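Local coordinates for U4/U6 snRNA-associated-splicing factor PRP24 (Saccharomyces cerevisiae, PDB 4N0T), which binds U6 snRNA through its RNA recognition motifs and acts as a recycling factor of the spliceosome, which removes introns from pre-mRNA, at residues 23-28 with 51-56; 102-107 with 147-152; 302-307 with 338-343. One frame throughout, in Å; residues are numbered along the deposited sequence.

In the fold
From the N terminus, contact 1 comes first: it closes a loop of 22 residues within the first RNA recognition motif, bringing helix 22-29 against the inner strand 49-55. Contact 2 follows in the second motif, where 39 residues separate helix 98-107 from the turn and short edge strand 150-151. Contact 3 lies in the occluded RNA recognition motif and joins, across 30 residues, the loop after helix 293-302 to the end of the second helix, 330-340. The three are in series, neither nesting nor crossing, and none touches another. Contacts 2 and 3 come within about 8 Å at their nearest atoms.

Contact 1: 23-28 with 51-56; sequences NKVYKY and ARIEFA
V25 meets both A51 and I53 where helix 22-29 packs on strand 49-55, and it does so with one methyl, CG1. Two residues earlier, N23 lies on the exposed side of the helix, where a polar amide is at home. V25 itself is buried. Its CG1 stands anti to the backbone N (chi1 171°), which carries this branch to 3.6 Å from I53 CD1, while A51 CB lies 4.3 Å from V25 CG1. This is the core of an RNA recognition motif, a four-stranded antiparallel sheet with helices on one face, and the strand presents A51 and I53 to the helix while R52 points away from it. A51 offers only a methyl, so the helix can lie close over it, with V25 CA 7.8 Å from A51 CA. The longer I53 reaches out to the helix, its side chain crossing that of V25 at a slant, and I53 CG2 lies 3.5 Å above one face of the F55 ring, toward its rim. V25 also touches V38 and V40 of strand 35-42, and Y26 reaches V38. One turn after N23, K27 NZ donates to N23 OD1 at 3.0 Å, in the carbonyl plane and on a lone pair.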
loop_
_atom_site.group_PDB
_atom_site.type_symbol
_atom_site.label_atom_id
_atom_site.label_comp_id
_atom_site.label_asym_id
_atom_site.label_seq_id
_atom_site.Cartn_x
_atom_site.Cartn_y
_atom_site.Cartn_z
ATOM N N ASN A 23 -4.966 13.827 -25.744
ATOM C CA ASN A 23 -5.346 15.205 -26.035
ATOM C C ASN A 23 -6.576 15.305 -26.934
ATOM O O ASN A 23 -7.488 16.099 -26.668
ATOM C CB ASN A 23 -4.176 15.954 -26.679
ATOM C CG ASN A 23 -4.575 17.325 -27.198
ATOM O OD1 ASN A 23 -5.224 18.107 -26.500
ATOM N ND2 ASN A 23 -4.198 17.620 -28.437
ATOM N N LYS A 24 -6.600 14.505 -27.997
ATOM C CA LYS A 24 -7.717 14.534 -28.937
ATOM C C LYS A 24 -8.984 14.015 -28.273
ATOM O O LYS A 24 -10.089 14.461 -28.587
ATOM C CB LYS A 24 -7.401 13.701 -30.175
ATOM C CG LYS A 24 -6.278 14.265 -31.027
ATOM C CD LYS A 24 -6.106 13.453 -32.297
ATOM C CE LYS A 24 -4.943 13.966 -33.126
ATOM N NZ LYS A 24 -4.663 13.049 -34.268
ATOM N N VAL A 25 -8.817 13.065 -27.357
ATOM C CA VAL A 25 -9.950 12.551 -26.594
ATOM C C VAL A 25 -10.566 13.660 -25.745
ATOM O O VAL A 25 -11.788 13.838 -25.756
ATOM C CB VAL A 25 -9.549 11.333 -25.746
ATOM C CG1 VAL A 25 -10.672 10.943 -24.801
ATOM C CG2 VAL A 25 -9.188 10.171 -26.668
ATOM N N TYR A 26 -9.721 14.414 -25.039
ATOM C CA TYR A 26 -10.157 15.589 -24.273
ATOM C C TYR A 26 -10.969 16.553 -25.118
ATOM O O TYR A 26 -12.105 16.877 -24.780
ATOM C CB TYR A 26 -8.952 16.356 -23.720
ATOM C CG TYR A 26 -8.613 16.030 -22.292
ATOM C CD1 TYR A 26 -9.345 16.570 -21.243
ATOM C CD2 TYR A 26 -7.547 15.191 -21.990
ATOM C CE1 TYR A 26 -9.034 16.268 -19.930
ATOM C CE2 TYR A 26 -7.224 14.889 -20.687
ATOM C CZ TYR A 26 -7.970 15.427 -19.659
ATOM O OH TYR A 26 -7.646 15.116 -18.357
ATOM N N LYS A 27 -10.377 17.014 -26.216
ATOM C CA LYS A 27 -11.031 17.978 -27.091
ATOM C C LYS A 27 -12.370 17.476 -27.609
ATOM O O LYS A 27 -13.321 18.250 -27.730
ATOM C CB LYS A 27 -10.119 18.358 -28.262
ATOM C CG LYS A 27 -9.065 19.404 -27.905
ATOM C CD LYS A 27 -8.194 19.779 -29.107
ATOM C CE LYS A 27 -7.287 20.967 -28.791
ATOM N NZ LYS A 27 -6.326 20.659 -27.692
ATOM N N TYR A 28 -12.450 16.183 -27.912
ATOM C CA TYR A 28 -13.697 15.618 -28.415
ATOM C C TYR A 28 -14.791 15.621 -27.343
ATOM O O TYR A 28 -15.960 15.859 -27.648
ATOM C CB TYR A 28 -13.501 14.198 -28.965
ATOM C CG TYR A 28 -14.744 13.663 -29.647
ATOM C CD1 TYR A 28 -15.002 13.949 -30.980
ATOM C CD2 TYR A 28 -15.671 12.890 -28.953
ATOM C CE1 TYR A 28 -16.139 13.474 -31.610
ATOM C CE2 TYR A 28 -16.817 12.412 -29.579
ATOM C CZ TYR A 28 -17.039 12.710 -30.908
ATOM O OH TYR A 28 -18.169 12.244 -31.534
ATOM N N ALA A 51 -10.634 4.205 -24.858
ATOM C CA ALA A 51 -10.388 5.262 -23.880
ATOM C C ALA A 51 -11.246 5.066 -22.642
ATOM O O ALA A 51 -12.387 4.606 -22.724
ATOM C CB ALA A 51 -10.644 6.644 -24.478
ATOM N N ARG A 52 -10.682 5.414 -21.490
ATOM C CA ARG A 52 -11.438 5.506 -20.258
ATOM C C ARG A 52 -11.502 6.985 -19.921
ATOM O O ARG A 52 -10.475 7.661 -19.893
ATOM C CB ARG A 52 -10.704 4.749 -19.140
ATOM C CG ARG A 52 -11.267 4.966 -17.760
ATOM C CD ARG A 52 -10.364 4.285 -16.729
ATOM N NE ARG A 52 -10.896 4.401 -15.382
ATOM C CZ ARG A 52 -10.674 5.441 -14.589
ATOM N NH1 ARG A 52 -9.923 6.442 -15.018
ATOM N NH2 ARG A 52 -11.190 5.475 -13.368
ATOM N N ILE A 53 -12.707 7.504 -19.695
ATOM C CA ILE A 53 -12.855 8.919 -19.358
ATOM C C ILE A 53 -13.621 9.034 -18.054
ATOM O O ILE A 53 -14.780 8.597 -17.952
ATOM C CB ILE A 53 -13.584 9.722 -20.473
ATOM C CG1 ILE A 53 -12.898 9.518 -21.823
ATOM C CG2 ILE A 53 -13.611 11.218 -20.131
ATOM C CD1 ILE A 53 -13.698 10.118 -22.984
ATOM N N GLU A 54 -12.966 9.594 -17.039
ATOM C CA GLU A 54 -13.613 9.808 -15.757
ATOM C C GLU A 54 -14.074 11.261 -15.705
ATOM O O GLU A 54 -13.248 12.182 -15.729
ATOM C CB GLU A 54 -12.654 9.508 -14.606
ATOM C CG GLU A 54 -13.302 9.696 -13.246
ATOM C CD GLU A 54 -12.360 9.398 -12.102
ATOM O OE1 GLU A 54 -11.234 8.919 -12.363
ATOM O OE2 GLU A 54 -12.750 9.642 -10.939
ATOM N N PHE A 55 -15.388 11.464 -15.653
ATOM C CA PHE A 55 -15.953 12.811 -15.611
ATOM C C PHE A 55 -16.079 13.285 -14.174
ATOM O O PHE A 55 -16.180 12.475 -13.259
ATOM C CB PHE A 55 -17.320 12.845 -16.306
ATOM C CG PHE A 55 -17.218 12.825 -17.796
ATOM C CD1 PHE A 55 -17.026 14.008 -18.504
ATOM C CD2 PHE A 55 -17.274 11.628 -18.493
ATOM C CE1 PHE A 55 -16.908 14.001 -19.894
ATOM C CE2 PHE A 55 -17.156 11.608 -19.869
ATOM C CZ PHE A 55 -16.973 12.798 -20.576
ATOM N N ALA A 56 -16.059 14.601 -13.989
ATOM C CA ALA A 56 -16.258 15.181 -12.666
ATOM C C ALA A 56 -17.620 14.803 -12.091
ATOM O O ALA A 56 -17.743 14.530 -10.897
ATOM C CB ALA A 56 -16.116 16.687 -12.728
#

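Contact 2: 102-107 with 147-152; sequences RDLLQD and NGLKIE
L104 carries the whole of this contact from the helix side, with both methyls on I151 CD1 and one of them, CD2, also on L149. L104 CD1 meets I151 CD1 at 4.0 Å, the two side chains set end on end. The other methyl, L104 CD2, lies 4.1 Å from L149 CD2, and here the side chains pass side by side, pointing opposite ways. I151 CD1 is also 4.1 Å from L104 CD2, so it faces both ends of the leucine fork. That fork suits L104, since its two methyls are enough to meet both neighbours, and none of the three ends has a polar atom to bury.

In L149, a CG anti to the backbone N (chi1 -176°) swings CD2 toward L104, and in I151 the extended CG1-CD1 arm (chi2 -180°) spans the distance to the helix. The turn before them depends on G148, whose positive phi of 96° would press a CB against the carbonyl O of N147. N147 OD1, accepting from the backbone N of T158, ties the turn to strand 154-160.

Around the apolar group, Y96 touches both L104 and I151, and P93 adds to I151. L156 of strand 154-160 packs on L104, while L105, the next residue of helix 98-107, turns to C142 and L146 of helix 136-146. The contact thus joins the first helix of this RNA recognition motif to the short edge strand 150-151.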
loop_
_atom_site.group_PDB
_atom_site.type_symbol
_atom_site.label_atom_id
_atom_site.label_comp_id
_atom_site.label_asym_id
_atom_site.label_seq_id
_atom_site.Cartn_x
_atom_site.Cartn_y
_atom_site.Cartn_z
ATOM N N ARG A 102 0.689 -4.557 -15.545
ATOM C CA ARG A 102 0.256 -4.383 -16.924
ATOM C C ARG A 102 0.752 -5.559 -17.764
ATOM O O ARG A 102 0.005 -6.113 -18.567
ATOM C CB ARG A 102 0.758 -3.057 -17.500
ATOM C CG ARG A 102 0.176 -2.756 -18.893
ATOM C CD ARG A 102 0.606 -1.385 -19.411
ATOM N NE ARG A 102 0.499 -0.357 -18.376
ATOM C CZ ARG A 102 -0.558 0.435 -18.195
ATOM N NH1 ARG A 102 -1.618 0.340 -18.991
ATOM N NH2 ARG A 102 -0.551 1.334 -17.218
ATOM N N ASP A 103 1.995 -5.967 -17.536
ATOM C CA ASP A 103 2.569 -7.073 -18.296
ATOM C C ASP A 103 1.888 -8.419 -18.002
ATOM O O ASP A 103 1.704 -9.231 -18.911
ATOM C CB ASP A 103 4.090 -7.123 -18.106
ATOM C CG ASP A 103 4.789 -5.894 -18.675
ATOM O OD1 ASP A 103 4.204 -5.224 -19.555
ATOM O OD2 ASP A 103 5.921 -5.591 -18.241
ATOM N N LEU A 104 1.486 -8.647 -16.747
ATOM C CA LEU A 104 0.676 -9.823 -16.407
ATOM C C LEU A 104 -0.563 -9.968 -17.280
ATOM O O LEU A 104 -0.856 -11.051 -17.788
ATOM C CB LEU A 104 0.185 -9.758 -14.953
ATOM C CG LEU A 104 0.959 -10.350 -13.784
ATOM C CD1 LEU A 104 0.055 -10.376 -12.569
ATOM C CD2 LEU A 104 1.460 -11.750 -14.113
ATOM N N LEU A 105 -1.323 -8.884 -17.420
ATOM C CA LEU A 105 -2.544 -8.919 -18.218
ATOM C C LEU A 105 -2.212 -9.025 -19.715
ATOM O O LEU A 105 -2.920 -9.688 -20.464
ATOM C CB LEU A 105 -3.419 -7.692 -17.938
ATOM C CG LEU A 105 -4.353 -7.746 -16.722
ATOM C CD1 LEU A 105 -3.590 -7.956 -15.418
ATOM C CD2 LEU A 105 -5.186 -6.473 -16.655
ATOM N N GLN A 106 -1.144 -8.356 -20.128
ATOM C CA GLN A 106 -0.660 -8.412 -21.512
ATOM C C GLN A 106 -0.429 -9.876 -21.915
ATOM O O GLN A 106 -0.811 -10.305 -23.014
ATOM C CB GLN A 106 0.649 -7.625 -21.586
ATOM C CG GLN A 106 1.113 -7.191 -22.953
ATOM C CD GLN A 106 2.428 -6.425 -22.872
ATOM O OE1 GLN A 106 3.459 -6.976 -22.475
ATOM N NE2 GLN A 106 2.392 -5.148 -23.226
ATOM N N ASP A 107 0.169 -10.638 -21.001
ATOM C CA ASP A 107 0.452 -12.068 -21.202
ATOM C C ASP A 107 -0.775 -12.937 -21.478
ATOM O O ASP A 107 -0.672 -13.971 -22.141
ATOM C CB ASP A 107 1.170 -12.639 -19.977
ATOM C CG ASP A 107 2.654 -12.343 -19.971
ATOM O OD1 ASP A 107 3.076 -11.351 -20.604
ATOM O OD2 ASP A 107 3.398 -13.108 -19.322
ATOM N N ASN A 147 -6.185 -15.292 -10.456
ATOM C CA ASN A 147 -6.476 -15.554 -9.041
ATOM C C ASN A 147 -5.833 -16.870 -8.626
ATOM O O ASN A 147 -6.158 -17.927 -9.186
ATOM C CB ASN A 147 -7.979 -15.595 -8.747
ATOM C CG ASN A 147 -8.274 -15.628 -7.252
ATOM O OD1 ASN A 147 -7.692 -14.859 -6.482
ATOM N ND2 ASN A 147 -9.152 -16.540 -6.829
ATOM N N GLY A 148 -4.920 -16.806 -7.657
ATOM C CA GLY A 148 -4.231 -17.997 -7.185
ATOM C C GLY A 148 -2.878 -18.212 -7.843
ATOM O O GLY A 148 -2.129 -19.120 -7.474
ATOM N N LEU A 149 -2.546 -17.369 -8.812
ATOM C CA LEU A 149 -1.254 -17.465 -9.487
ATOM C C LEU A 149 -0.101 -17.221 -8.516
ATOM O O LEU A 149 -0.118 -16.263 -7.741
ATOM C CB LEU A 149 -1.185 -16.469 -10.648
ATOM C CG LEU A 149 0.045 -16.474 -11.542
ATOM C CD1 LEU A 149 0.105 -17.778 -12.328
ATOM C CD2 LEU A 149 0.028 -15.282 -12.486
ATOM N N LYS A 150 0.902 -18.093 -8.550
ATOM C CA LYS A 150 2.062 -17.921 -7.682
ATOM C C LYS A 150 3.172 -17.133 -8.378
ATOM O O LYS A 150 3.638 -17.498 -9.461
ATOM C CB LYS A 150 2.565 -19.276 -7.174
ATOM C CG LYS A 150 1.613 -19.941 -6.187
ATOM C CD LYS A 150 2.093 -21.339 -5.820
ATOM C CE LYS A 150 1.572 -21.775 -4.458
ATOM N NZ LYS A 150 0.084 -21.770 -4.398
ATOM N N ILE A 151 3.568 -16.027 -7.759
ATOM C CA ILE A 151 4.608 -15.164 -8.294
ATOM C C ILE A 151 5.627 -14.888 -7.193
ATOM O O ILE A 151 5.288 -14.292 -6.168
ATOM C CB ILE A 151 4.020 -13.815 -8.788
ATOM C CG1 ILE A 151 2.788 -14.048 -9.669
ATOM C CG2 ILE A 151 5.089 -12.983 -9.496
ATOM C CD1 ILE A 151 2.157 -12.770 -10.204
ATOM N N GLU A 152 6.867 -15.333 -7.393
ATOM C CA GLU A 152 7.927 -15.148 -6.398
ATOM C C GLU A 152 7.542 -15.639 -5.002
ATOM O O GLU A 152 7.974 -15.066 -4.002
ATOM C CB GLU A 152 8.349 -13.677 -6.315
ATOM C CG GLU A 152 8.798 -13.059 -7.629
ATOM C CD GLU A 152 9.145 -11.586 -7.472
ATOM O OE1 GLU A 152 9.392 -11.158 -6.324
ATOM O OE2 GLU A 152 9.162 -10.858 -8.489
#

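Contact 3: 302-307 with 338-343; sequences EEIHIN and MILNGS
With chi1 at -48° and chi2 at -61°, I304 spreads its branches over two neighbouring residues of helix 330-340, I339 and L340. CG2 stands anti to the backbone N and takes one of them: I304 CG2 lies 3.7 Å from I339 CG2, a methyl that has the same relation to its own backbone. The folded CG1-CD1 arm takes the other. I304 CG1 comes to 3.8 Å from L340 CD2, and I304 CD1 to 3.9 Å from that same methyl.

The directions of approach differ. I304 and I339 lie alongside and point contrary ways, whereas I304 and L340 run at a slant to one another. A beta-branched residue suits this position, since its two arms leave CB separately and can serve two neighbours at once. In this occluded RNA recognition motif, the loop after helix 293-302 thereby packs on the end of the second helix, 330-340. I339 lies at the exposed margin, while L340 is buried, touching I282 and L284 of strand 281-285. F299 of helix 293-302 packs on both I304 and L340.

L340 also opens a type II beta turn that closes at S343. Both S343 N, at 3.0 Å, and S343 OG, at 2.7 Å, donate to L340 O, the hydroxyl lying 17° out of the carbonyl plane. G342 takes a positive phi, where a side chain would collide with the preceding carbonyl.

Across the two segments the contact is purely apolar; it probably relies on close fit and the burial of apolar surface, while the polar bonds at L340 O fix the turn.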
loop_
_atom_site.group_PDB
_atom_site.type_symbol
_atom_site.label_atom_id
_atom_site.label_comp_id
_atom_site.label_asym_id
_atom_site.label_seq_id
_atom_site.Cartn_x
_atom_site.Cartn_y
_atom_site.Cartn_z
ATOM N N GLU A 302 19.972 -3.515 -7.818
ATOM C CA GLU A 302 20.058 -3.799 -9.253
ATOM C C GLU A 302 20.692 -2.681 -10.071
ATOM O O GLU A 302 21.384 -2.947 -11.056
ATOM C CB GLU A 302 18.675 -4.131 -9.825
ATOM C CG GLU A 302 18.036 -5.372 -9.211
ATOM C CD GLU A 302 16.674 -5.686 -9.804
ATOM O OE1 GLU A 302 16.296 -5.051 -10.816
ATOM O OE2 GLU A 302 15.982 -6.569 -9.256
ATOM N N GLU A 303 20.447 -1.436 -9.677
ATOM C CA GLU A 303 20.954 -0.294 -10.429
ATOM C C GLU A 303 22.239 0.282 -9.833
ATOM O O GLU A 303 23.128 0.715 -10.567
ATOM C CB GLU A 303 19.886 0.801 -10.550
ATOM C CG GLU A 303 18.614 0.358 -11.255
ATOM C CD GLU A 303 18.857 -0.071 -12.693
ATOM O OE1 GLU A 303 19.714 0.544 -13.371
ATOM O OE2 GLU A 303 18.187 -1.027 -13.147
ATOM N N ILE A 304 22.345 0.289 -8.507
ATOM C CA ILE A 304 23.495 0.903 -7.856
ATOM C C ILE A 304 24.521 -0.167 -7.456
ATOM O O ILE A 304 25.654 0.151 -7.079
ATOM C CB ILE A 304 23.045 1.747 -6.641
ATOM C CG1 ILE A 304 21.879 2.653 -7.047
ATOM C CG2 ILE A 304 24.188 2.575 -6.074
ATOM C CD1 ILE A 304 22.214 3.668 -8.161
ATOM N N HIS A 305 24.112 -1.433 -7.557
ATOM C CA HIS A 305 24.986 -2.584 -7.303
ATOM C C HIS A 305 25.469 -2.653 -5.859
ATOM O O HIS A 305 26.586 -3.086 -5.567
ATOM C CB HIS A 305 26.135 -2.634 -8.320
ATOM C CG HIS A 305 25.659 -2.671 -9.737
ATOM N ND1 HIS A 305 25.729 -1.579 -10.576
ATOM C CD2 HIS A 305 25.060 -3.656 -10.450
ATOM C CE1 HIS A 305 25.212 -1.895 -11.751
ATOM N NE2 HIS A 305 24.802 -3.150 -11.702
ATOM N N ILE A 306 24.583 -2.231 -4.963
ATOM C CA ILE A 306 24.795 -2.328 -3.536
ATOM C C ILE A 306 24.396 -3.741 -3.112
ATOM O O ILE A 306 23.414 -4.292 -3.615
ATOM C CB ILE A 306 23.908 -1.295 -2.808
ATOM C CG1 ILE A 306 24.264 0.122 -3.263
ATOM C CG2 ILE A 306 24.058 -1.398 -1.311
ATOM C CD1 ILE A 306 23.231 1.163 -2.855
ATOM N N ASN A 307 25.163 -4.336 -2.208
ATOM C CA ASN A 307 24.804 -5.634 -1.664
ATOM C C ASN A 307 23.677 -5.507 -0.636
ATOM O O ASN A 307 23.665 -4.579 0.178
ATOM C CB ASN A 307 26.029 -6.283 -1.028
ATOM C CG ASN A 307 25.787 -7.722 -0.641
ATOM O OD1 ASN A 307 25.165 -8.008 0.382
ATOM N ND2 ASN A 307 26.290 -8.643 -1.455
ATOM N N MET A 338 27.358 10.284 -2.075
ATOM C CA MET A 338 27.930 10.771 -3.329
ATOM C C MET A 338 27.322 10.107 -4.570
ATOM O O MET A 338 26.915 10.789 -5.517
ATOM C CB MET A 338 29.445 10.559 -3.320
ATOM C CG MET A 338 30.099 10.965 -4.620
ATOM S SD MET A 338 31.826 10.438 -4.689
ATOM C CE MET A 338 32.516 11.322 -3.286
ATOM N N ILE A 339 27.286 8.777 -4.568
ATOM C CA ILE A 339 26.766 8.015 -5.702
ATOM C C ILE A 339 25.294 8.317 -5.995
ATOM O O ILE A 339 24.891 8.471 -7.145
ATOM C CB ILE A 339 26.948 6.493 -5.477
ATOM C CG1 ILE A 339 28.421 6.093 -5.624
ATOM C CG2 ILE A 339 26.102 5.685 -6.455
ATOM C CD1 ILE A 339 28.676 4.612 -5.353
ATOM N N LEU A 340 24.474 8.400 -4.954
ATOM C CA LEU A 340 23.037 8.510 -5.196
ATOM C C LEU A 340 22.559 9.900 -5.607
ATOM O O LEU A 340 21.533 10.028 -6.274
ATOM C CB LEU A 340 22.247 8.013 -3.972
ATOM C CG LEU A 340 22.274 6.487 -3.864
ATOM C CD1 LEU A 340 21.700 6.009 -2.544
ATOM C CD2 LEU A 340 21.495 5.895 -5.015
ATOM N N ASN A 341 23.281 10.943 -5.203
ATOM C CA ASN A 341 22.815 12.301 -5.477
ATOM C C ASN A 341 22.837 12.542 -6.979
ATOM O O ASN A 341 23.894 12.446 -7.613
ATOM C CB ASN A 341 23.676 13.344 -4.766
ATOM C CG ASN A 341 23.055 14.731 -4.795
ATOM O OD1 ASN A 341 21.857 14.901 -4.547
ATOM N ND2 ASN A 341 23.869 15.736 -5.115
ATOM N N GLY A 342 21.676 12.828 -7.555
ATOM C CA GLY A 342 21.595 13.056 -8.985
ATOM C C GLY A 342 21.352 11.813 -9.830
ATOM O O GLY A 342 21.231 11.898 -11.062
ATOM N N SER A 343 21.286 10.651 -9.188
ATOM C CA SER A 343 20.927 9.422 -9.887
ATOM C C SER A 343 19.459 9.476 -10.328
ATOM O O SER A 343 18.714 10.377 -9.927
ATOM C CB SER A 343 21.167 8.211 -8.990
ATOM O OG SER A 343 20.261 8.218 -7.906
#